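Local coordinates for ABC transporter substrate-binding protein-branched chain amino acid transport (Streptococcus pneumoniae, PDB 4GNR) that binds isoleucine between two lobes and probably delivers branched-chain amino acids to an ABC transporter for uptake into the pneumococcal cell, at residues Y23-E37 with K274-Y287. Numbering follows the deposited sequence.
Sequences YGTAEQKGAQLAVDE and KYNEEPSTFAALAY. With ILE (isoleucine), chain B.
Tyr23 and Phe282 reach together toward the ligand from this helix pair, which belongs to one lobe of a two-lobed periplasmic-binding-protein fold. CD1 of Tyr23 is 3.6 Å from CE2 of Phe282, the ring planes stand at 79°, and each ring turns one face to CD1 of the bound isoleucine. The opposite face of Phe282 is covered by its neighbour Thr281, while Tyr23 OH is hydrogen-bonded to Gly230 O. Behind the pocket, Glu27 runs its extended chain past Phe282, and its OE2 is hydrogen-bonded to Ser106 OG.

Segments 23-37 and 281-287 of the two helices cross at -39°, their axes 7.0 Å apart. Alanines and a glycine line the seam: Gly30 CA sits 3.5 Å from Ala283 O in a CA-H...O contact, backbone against backbone. Tyr287, with CG anti to its own N (chi1 -179°), drops as a knob among Gly30, Leu33, Ala34 and Glu37, and its OH donates to the syn lone pair of Glu37 OE1.

Farther out, Lys29 lays CB over the Tyr275 ring and its NZ forms a salt bridge with Glu277 OE1; Lys274 NZ forms another with Asp36 OD2. Tyr275 OH, 2.7 Å from Lys29 O, donates in the carbonyl plane to an oxygen that also accepts from Leu33 N.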
# COMPACT_ATOMS: atom_id res chain seq x y z
N TYR A 23 6.66 4.07 2.82
CA TYR A 23 5.82 2.87 2.76
C TYR A 23 6.49 1.70 3.48
O TYR A 23 5.88 1.04 4.33
CB TYR A 23 5.51 2.48 1.32
CG TYR A 23 4.91 3.58 0.46
CD1 TYR A 23 3.83 4.36 0.90
CD2 TYR A 23 5.39 3.79 -0.82
CE1 TYR A 23 3.26 5.32 0.07
CE2 TYR A 23 4.83 4.76 -1.65
CZ TYR A 23 3.76 5.51 -1.21
OH TYR A 23 3.23 6.47 -2.06
N GLY A 24 7.75 1.43 3.14
CA GLY A 24 8.44 0.29 3.73
C GLY A 24 8.72 0.47 5.20
O GLY A 24 8.70 -0.49 5.95
N THR A 25 9.01 1.69 5.63
CA THR A 25 9.26 1.95 7.05
C THR A 25 7.97 1.74 7.88
O THR A 25 8.00 1.17 8.97
CB THR A 25 9.81 3.37 7.26
OG1 THR A 25 11.07 3.47 6.58
CG2 THR A 25 9.98 3.70 8.73
N ALA A 26 6.84 2.18 7.33
CA ALA A 26 5.55 1.95 8.01
C ALA A 26 5.33 0.43 8.17
O ALA A 26 4.88 -0.05 9.21
CB ALA A 26 4.41 2.56 7.22
N GLU A 27 5.62 -0.32 7.11
CA GLU A 27 5.43 -1.77 7.13
C GLU A 27 6.39 -2.44 8.11
O GLU A 27 6.00 -3.36 8.84
CB GLU A 27 5.48 -2.36 5.73
CG GLU A 27 4.33 -1.80 4.91
CD GLU A 27 4.04 -2.48 3.61
OE1 GLU A 27 4.53 -3.55 3.26
OE2 GLU A 27 3.16 -1.83 2.89
N GLN A 28 7.64 -1.99 8.13
CA GLN A 28 8.62 -2.49 9.08
C GLN A 28 8.07 -2.32 10.52
O GLN A 28 8.13 -3.24 11.34
CB GLN A 28 9.94 -1.73 8.90
CG GLN A 28 11.02 -2.08 9.90
CD GLN A 28 12.18 -1.08 9.79
OE1 GLN A 28 11.98 0.12 9.58
NE2 GLN A 28 13.38 -1.57 9.97
N LYS A 29 7.57 -1.12 10.81
CA LYS A 29 7.05 -0.84 12.16
C LYS A 29 5.83 -1.69 12.49
O LYS A 29 5.71 -2.22 13.61
CB LYS A 29 6.75 0.65 12.33
CG LYS A 29 8.02 1.50 12.43
CD LYS A 29 7.73 3.00 12.53
CE LYS A 29 9.00 3.84 12.46
NZ LYS A 29 8.71 5.28 12.29
N GLY A 30 4.88 -1.79 11.56
CA GLY A 30 3.70 -2.60 11.84
C GLY A 30 4.03 -4.10 11.99
O GLY A 30 3.51 -4.78 12.88
N ALA A 31 4.89 -4.60 11.10
CA ALA A 31 5.30 -6.00 11.14
C ALA A 31 6.06 -6.31 12.43
O ALA A 31 5.84 -7.34 13.06
CB ALA A 31 6.12 -6.33 9.90
N GLN A 32 6.99 -5.43 12.79
CA GLN A 32 7.79 -5.67 14.00
C GLN A 32 6.90 -5.64 15.25
O GLN A 32 7.14 -6.40 16.20
CB GLN A 32 8.94 -4.67 14.11
CG GLN A 32 9.90 -5.03 15.25
CD GLN A 32 10.67 -6.32 14.99
OE1 GLN A 32 11.34 -6.45 13.97
NE2 GLN A 32 10.62 -7.25 15.94
N LEU A 33 5.90 -4.75 15.27
CA LEU A 33 4.97 -4.70 16.41
C LEU A 33 4.27 -6.06 16.56
O LEU A 33 4.16 -6.59 17.66
CB LEU A 33 3.96 -3.58 16.22
CG LEU A 33 2.91 -3.42 17.32
CD1 LEU A 33 3.57 -3.09 18.66
CD2 LEU A 33 1.87 -2.39 16.91
N ALA A 34 3.78 -6.60 15.45
CA ALA A 34 3.12 -7.91 15.49
C ALA A 34 4.09 -8.98 16.01
O ALA A 34 3.71 -9.80 16.86
CB ALA A 34 2.58 -8.27 14.12
N VAL A 35 5.32 -9.01 15.47
CA VAL A 35 6.29 -10.01 15.93
C VAL A 35 6.52 -9.89 17.44
O VAL A 35 6.55 -10.87 18.17
CB VAL A 35 7.62 -9.90 15.17
CG1 VAL A 35 8.67 -10.73 15.84
CG2 VAL A 35 7.42 -10.31 13.72
N ASP A 36 6.74 -8.67 17.90
CA ASP A 36 7.01 -8.44 19.33
C ASP A 36 5.89 -8.97 20.19
O ASP A 36 6.12 -9.60 21.24
CB ASP A 36 7.28 -6.96 19.60
CG ASP A 36 8.60 -6.47 19.00
OD1 ASP A 36 9.47 -7.28 18.60
OD2 ASP A 36 8.77 -5.25 19.04
N GLU A 37 4.66 -8.69 19.80
CA GLU A 37 3.50 -9.14 20.56
C GLU A 37 3.37 -10.65 20.56
O GLU A 37 3.12 -11.27 21.60
CB GLU A 37 2.23 -8.49 20.04
CG GLU A 37 2.19 -6.99 20.30
CD GLU A 37 0.97 -6.32 19.71
OE1 GLU A 37 0.32 -6.96 18.86
OE2 GLU A 37 0.70 -5.14 20.04
N LYS A 274 3.63 1.98 21.39
CA LYS A 274 4.95 1.50 21.05
C LYS A 274 5.84 2.55 20.41
O LYS A 274 7.02 2.67 20.76
CB LYS A 274 4.85 0.35 20.02
CG LYS A 274 6.10 -0.42 19.69
CD LYS A 274 6.37 -1.48 20.73
CE LYS A 274 7.40 -2.49 20.23
NZ LYS A 274 7.55 -3.70 21.12
N TYR A 275 5.28 3.30 19.46
CA TYR A 275 6.01 4.23 18.61
C TYR A 275 5.81 5.72 18.83
O TYR A 275 6.57 6.54 18.31
CB TYR A 275 5.76 3.94 17.10
CG TYR A 275 6.14 2.55 16.69
CD1 TYR A 275 7.47 2.18 16.66
CD2 TYR A 275 5.19 1.63 16.28
CE1 TYR A 275 7.85 0.92 16.29
CE2 TYR A 275 5.55 0.35 15.91
CZ TYR A 275 6.89 -0.00 15.91
OH TYR A 275 7.30 -1.26 15.55
N ASN A 276 4.76 6.07 19.56
CA ASN A 276 4.41 7.47 19.82
C ASN A 276 4.23 8.20 18.48
O ASN A 276 4.60 9.37 18.32
CB ASN A 276 5.46 8.20 20.64
CG ASN A 276 4.95 9.53 21.16
OD1 ASN A 276 3.73 9.75 21.31
ND2 ASN A 276 5.88 10.43 21.47
N GLU A 277 3.65 7.47 17.53
CA GLU A 277 3.39 7.93 16.17
C GLU A 277 2.05 7.33 15.68
O GLU A 277 1.58 6.33 16.21
CB GLU A 277 4.48 7.44 15.17
CG GLU A 277 5.87 8.01 15.44
CD GLU A 277 6.97 7.47 14.53
OE1 GLU A 277 6.76 6.52 13.75
OE2 GLU A 277 8.10 8.01 14.62
N GLU A 278 1.51 7.94 14.64
CA GLU A 278 0.24 7.50 14.01
C GLU A 278 0.53 6.43 12.96
O GLU A 278 1.46 6.59 12.18
CB GLU A 278 -0.46 8.68 13.34
CG GLU A 278 -0.85 9.73 14.33
CD GLU A 278 -1.89 9.23 15.31
OE1 GLU A 278 -3.09 9.22 14.95
OE2 GLU A 278 -1.52 8.93 16.47
N PRO A 279 -0.22 5.32 12.94
CA PRO A 279 0.05 4.35 11.89
C PRO A 279 -0.66 4.66 10.59
O PRO A 279 -1.73 5.27 10.56
CB PRO A 279 -0.59 3.07 12.46
CG PRO A 279 -1.72 3.56 13.33
CD PRO A 279 -1.23 4.86 13.91
N SER A 280 -0.04 4.29 9.47
CA SER A 280 -0.73 4.41 8.19
C SER A 280 -1.36 3.04 7.86
O SER A 280 -1.11 2.02 8.51
CB SER A 280 0.17 4.78 7.02
OG SER A 280 0.92 3.69 6.60
N THR A 281 -2.14 3.04 6.78
CA THR A 281 -2.77 1.83 6.28
C THR A 281 -1.71 0.77 5.99
O THR A 281 -2.03 -0.43 6.05
CB THR A 281 -3.57 2.14 4.98
OG1 THR A 281 -4.32 0.99 4.60
CG2 THR A 281 -2.72 2.61 3.84
N PHE A 282 -0.48 1.16 5.65
CA PHE A 282 0.55 0.18 5.33
C PHE A 282 1.07 -0.51 6.58
O PHE A 282 1.37 -1.71 6.54
CB PHE A 282 1.63 0.82 4.46
CG PHE A 282 1.03 1.39 3.20
CD1 PHE A 282 0.31 0.57 2.35
CD2 PHE A 282 1.15 2.72 2.87
CE1 PHE A 282 -0.33 1.08 1.21
CE2 PHE A 282 0.55 3.23 1.71
CZ PHE A 282 -0.20 2.41 0.89
N ALA A 283 1.20 0.22 7.69
CA ALA A 283 1.56 -0.42 8.97
C ALA A 283 0.47 -1.45 9.35
O ALA A 283 0.79 -2.54 9.82
CB ALA A 283 1.72 0.60 10.08
N ALA A 284 -0.80 -1.07 9.17
CA ALA A 284 -1.92 -1.95 9.52
C ALA A 284 -1.90 -3.23 8.65
O ALA A 284 -2.05 -4.34 9.15
CB ALA A 284 -3.23 -1.19 9.35
N LEU A 285 -1.72 -3.06 7.33
CA LEU A 285 -1.66 -4.22 6.44
C LEU A 285 -0.49 -5.13 6.79
O LEU A 285 -0.64 -6.35 6.77
CB LEU A 285 -1.56 -3.79 4.97
CG LEU A 285 -2.86 -3.25 4.35
CD1 LEU A 285 -2.56 -2.50 3.07
CD2 LEU A 285 -3.87 -4.37 4.08
N ALA A 286 0.67 -4.56 7.12
CA ALA A 286 1.86 -5.36 7.44
C ALA A 286 1.68 -6.14 8.75
O ALA A 286 2.12 -7.28 8.87
CB ALA A 286 3.08 -4.50 7.48
N TYR A 287 1.03 -5.50 9.73
CA TYR A 287 0.72 -6.15 11.01
C TYR A 287 -0.14 -7.40 10.73
O TYR A 287 0.13 -8.50 11.24
CB TYR A 287 0.02 -5.13 11.90
CG TYR A 287 -0.36 -5.60 13.28
CD1 TYR A 287 -1.58 -6.20 13.51
CD2 TYR A 287 0.48 -5.39 14.36
CE1 TYR A 287 -1.97 -6.57 14.80
CE2 TYR A 287 0.11 -5.75 15.66
CZ TYR A 287 -1.12 -6.33 15.87
OH TYR A 287 -1.56 -6.67 17.12
N ILE B . 0.01 -0.12 -3.86
CA ILE B . 1.31 0.51 -4.20
C ILE B . 2.14 -0.48 -5.02
O ILE B . 3.26 -0.12 -5.43
CB ILE B . 2.01 1.19 -2.99
CG1 ILE B . 2.02 0.28 -1.78
CG2 ILE B . 1.37 2.61 -2.53
CD1 ILE B . 2.77 0.88 -0.62
OXT ILE B . 1.63 -1.59 -5.27